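Local coordinates for protein putative non-ribosomal peptide synthetase (Actinomadura parvosata subsp. kistnae, PDB 6M7L) that probably serves as a condensation-type domain of a non-ribosomal peptide synthetase, a family that acts on substrates delivered by carrier proteins, at residues R47-L52 with V399-E404. Numbering follows the deposited sequence.
Sequences RVALRL and VPMPEE
R47 and P402 meet through a two-pronged hydrogen bond: NH1 and NH2 of R47 both donate, by bent bonds, to the carbonyl oxygen of P402, NH2 to O being 2.9 Å and NH1 to O 3.1 Å. That oxygen lies 7° out of the guanidinium plane, so it is gripped at the edge, end-on, by two nitrogens. The flat group is sandwiched as well. CB of M401 sits over one face, 3.4 Å from NH2 of R47, while CG of E404 lies over the opposite face, 3.3 Å from NH1 of R47. The bent chain of R47 brings the guanidinium there: CG stands between the backbone N and the carbonyl carbon (chi1 72°), with further bends at chi2 and chi3. The carboxylate of E404 stays beyond salt-bridge distance of R47 and makes a weak, long ion pair with R150. A leucine here would probably leave the P402 carbonyl without either of these two donors, and M401 CB and E404 CG without the flat group between them.

At the start of 399-404, V399 packs its CB on CB of A49 at 3.6 Å, and V399 N donates a nearly straight bond (172°) to A49 O. CG2 of V399 lies against CB, NH1 and the backbone N of R51 (3.6 Å to N), whose guanidinium is salt-bridged to E107 and E141. The sulfur of M401 closes over A49 CB at 4.0 Å, and L114 and A118 of helix 110-119 touch the M401 side chain too.

Strand 45-53 lies antiparallel between 141-149 and the outermost strand 395-399, with backbone bonding of R51 to S397; the departing chain crosses to S248, bound by E403, on the other sheet, consistent with the two-lobed, chloramphenicol acetyltransferase-like condensation-domain fold.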
loop_
_atom_site.group_PDB
_atom_site.type_symbol
_atom_site.label_atom_id
_atom_site.label_comp_id
_atom_site.label_asym_id
_atom_site.label_seq_id
_atom_site.Cartn_x
_atom_site.Cartn_y
_atom_site.Cartn_z
ATOM N N ARG A 47 -7.708 12.621 11.310
ATOM C CA ARG A 47 -8.901 11.821 11.546
ATOM C C ARG A 47 -9.226 10.994 10.311
ATOM O O ARG A 47 -8.911 11.378 9.182
ATOM C CB ARG A 47 -10.100 12.692 11.947
ATOM C CG ARG A 47 -10.693 13.532 10.829
ATOM C CD ARG A 47 -9.813 14.758 10.527
ATOM N NE ARG A 47 -9.412 14.778 9.126
ATOM C CZ ARG A 47 -10.095 15.393 8.168
ATOM N NH1 ARG A 47 -9.670 15.329 6.913
ATOM N NH2 ARG A 47 -11.202 16.067 8.466
ATOM N N VAL A 48 -9.856 9.848 10.550
ATOM C CA VAL A 48 -10.238 8.917 9.494
ATOM C C VAL A 48 -11.609 8.350 9.830
ATOM O O VAL A 48 -11.859 7.940 10.968
ATOM C CB VAL A 48 -9.203 7.784 9.329
ATOM C CG1 VAL A 48 -8.891 7.135 10.674
ATOM C CG2 VAL A 48 -9.697 6.751 8.330
ATOM N N ALA A 49 -12.503 8.345 8.848
ATOM C CA ALA A 49 -13.822 7.748 8.987
ATOM C C ALA A 49 -13.895 6.514 8.100
ATOM O O ALA A 49 -13.609 6.589 6.900
ATOM C CB ALA A 49 -14.922 8.748 8.625
ATOM N N LEU A 50 -14.266 5.382 8.691
ATOM C CA LEU A 50 -14.295 4.100 7.999
ATOM C C LEU A 50 -15.723 3.577 7.965
ATOM O O LEU A 50 -16.349 3.406 9.015
ATOM C CB LEU A 50 -13.386 3.080 8.692
ATOM C CG LEU A 50 -11.876 3.315 8.676
ATOM C CD1 LEU A 50 -11.174 2.190 9.414
ATOM C CD2 LEU A 50 -11.364 3.424 7.253
ATOM N N ARG A 51 -16.229 3.314 6.765
ATOM C CA ARG A 51 -17.497 2.611 6.627
ATOM C C ARG A 51 -17.249 1.115 6.764
ATOM O O ARG A 51 -16.411 0.550 6.056
ATOM C CB ARG A 51 -18.156 2.930 5.287
ATOM C CG ARG A 51 -19.500 2.253 5.098
ATOM C CD ARG A 51 -20.359 2.983 4.080
ATOM N NE ARG A 51 -21.569 3.517 4.696
ATOM C CZ ARG A 51 -21.776 4.805 4.949
ATOM N NH1 ARG A 51 -20.860 5.705 4.623
ATOM N NH2 ARG A 51 -22.908 5.192 5.518
ATOM N N LEU A 52 -17.961 0.482 7.692
ATOM C CA LEU A 52 -17.772 -0.929 8.015
ATOM C C LEU A 52 -19.097 -1.652 7.803
ATOM O O LEU A 52 -19.971 -1.628 8.675
ATOM C CB LEU A 52 -17.279 -1.099 9.450
ATOM C CG LEU A 52 -16.024 -0.325 9.853
ATOM C CD1 LEU A 52 -15.791 -0.446 11.351
ATOM C CD2 LEU A 52 -14.812 -0.821 9.082
ATOM N N VAL A 399 -14.734 6.975 4.431
ATOM C CA VAL A 399 -15.790 7.983 4.379
ATOM C C VAL A 399 -15.125 9.349 4.261
ATOM O O VAL A 399 -14.288 9.691 5.113
ATOM C CB VAL A 399 -16.691 7.918 5.621
ATOM C CG1 VAL A 399 -17.697 9.069 5.616
ATOM C CG2 VAL A 399 -17.395 6.571 5.696
ATOM N N PRO A 400 -15.450 10.148 3.246
ATOM C CA PRO A 400 -14.795 11.451 3.099
ATOM C C PRO A 400 -15.155 12.384 4.242
ATOM O O PRO A 400 -16.275 12.369 4.754
ATOM C CB PRO A 400 -15.332 11.967 1.760
ATOM C CG PRO A 400 -16.647 11.282 1.602
ATOM C CD PRO A 400 -16.443 9.912 2.187
ATOM N N MET A 401 -14.181 13.190 4.642
ATOM C CA MET A 401 -14.321 14.233 5.641
ATOM C C MET A 401 -14.003 15.577 5.004
ATOM O O MET A 401 -13.339 15.636 3.961
ATOM C CB MET A 401 -13.374 13.988 6.826
ATOM C CG MET A 401 -13.569 12.664 7.544
ATOM S SD MET A 401 -14.776 12.755 8.877
ATOM C CE MET A 401 -14.125 14.131 9.820
ATOM N N PRO A 402 -14.462 16.680 5.593
ATOM C CA PRO A 402 -14.031 17.998 5.114
ATOM C C PRO A 402 -12.524 18.161 5.258
ATOM O O PRO A 402 -11.842 17.380 5.924
ATOM C CB PRO A 402 -14.796 18.975 6.012
ATOM C CG PRO A 402 -15.995 18.208 6.459
ATOM C CD PRO A 402 -15.523 16.786 6.610
ATOM N N GLU A 403 -12.004 19.200 4.604
ATOM C CA GLU A 403 -10.570 19.459 4.633
ATOM C C GLU A 403 -10.079 19.608 6.067
ATOM O O GLU A 403 -10.783 20.140 6.930
ATOM C CB GLU A 403 -10.242 20.719 3.831
ATOM C CG GLU A 403 -10.489 20.601 2.335
ATOM C CD GLU A 403 -9.465 19.728 1.634
ATOM O OE1 GLU A 403 -9.700 19.362 0.464
ATOM O OE2 GLU A 403 -8.424 19.410 2.249
ATOM N N GLU A 404 -8.866 19.121 6.317
ATOM C CA GLU A 404 -8.294 19.168 7.656
ATOM C C GLU A 404 -8.152 20.607 8.136
ATOM O O GLU A 404 -7.948 21.535 7.349
ATOM C CB GLU A 404 -6.929 18.482 7.677
ATOM C CG GLU A 404 -6.989 16.970 7.762
ATOM C CD GLU A 404 -5.657 16.319 7.451
ATOM O OE1 GLU A 404 -4.833 16.955 6.759
ATOM O OE2 GLU A 404 -5.434 15.173 7.897
#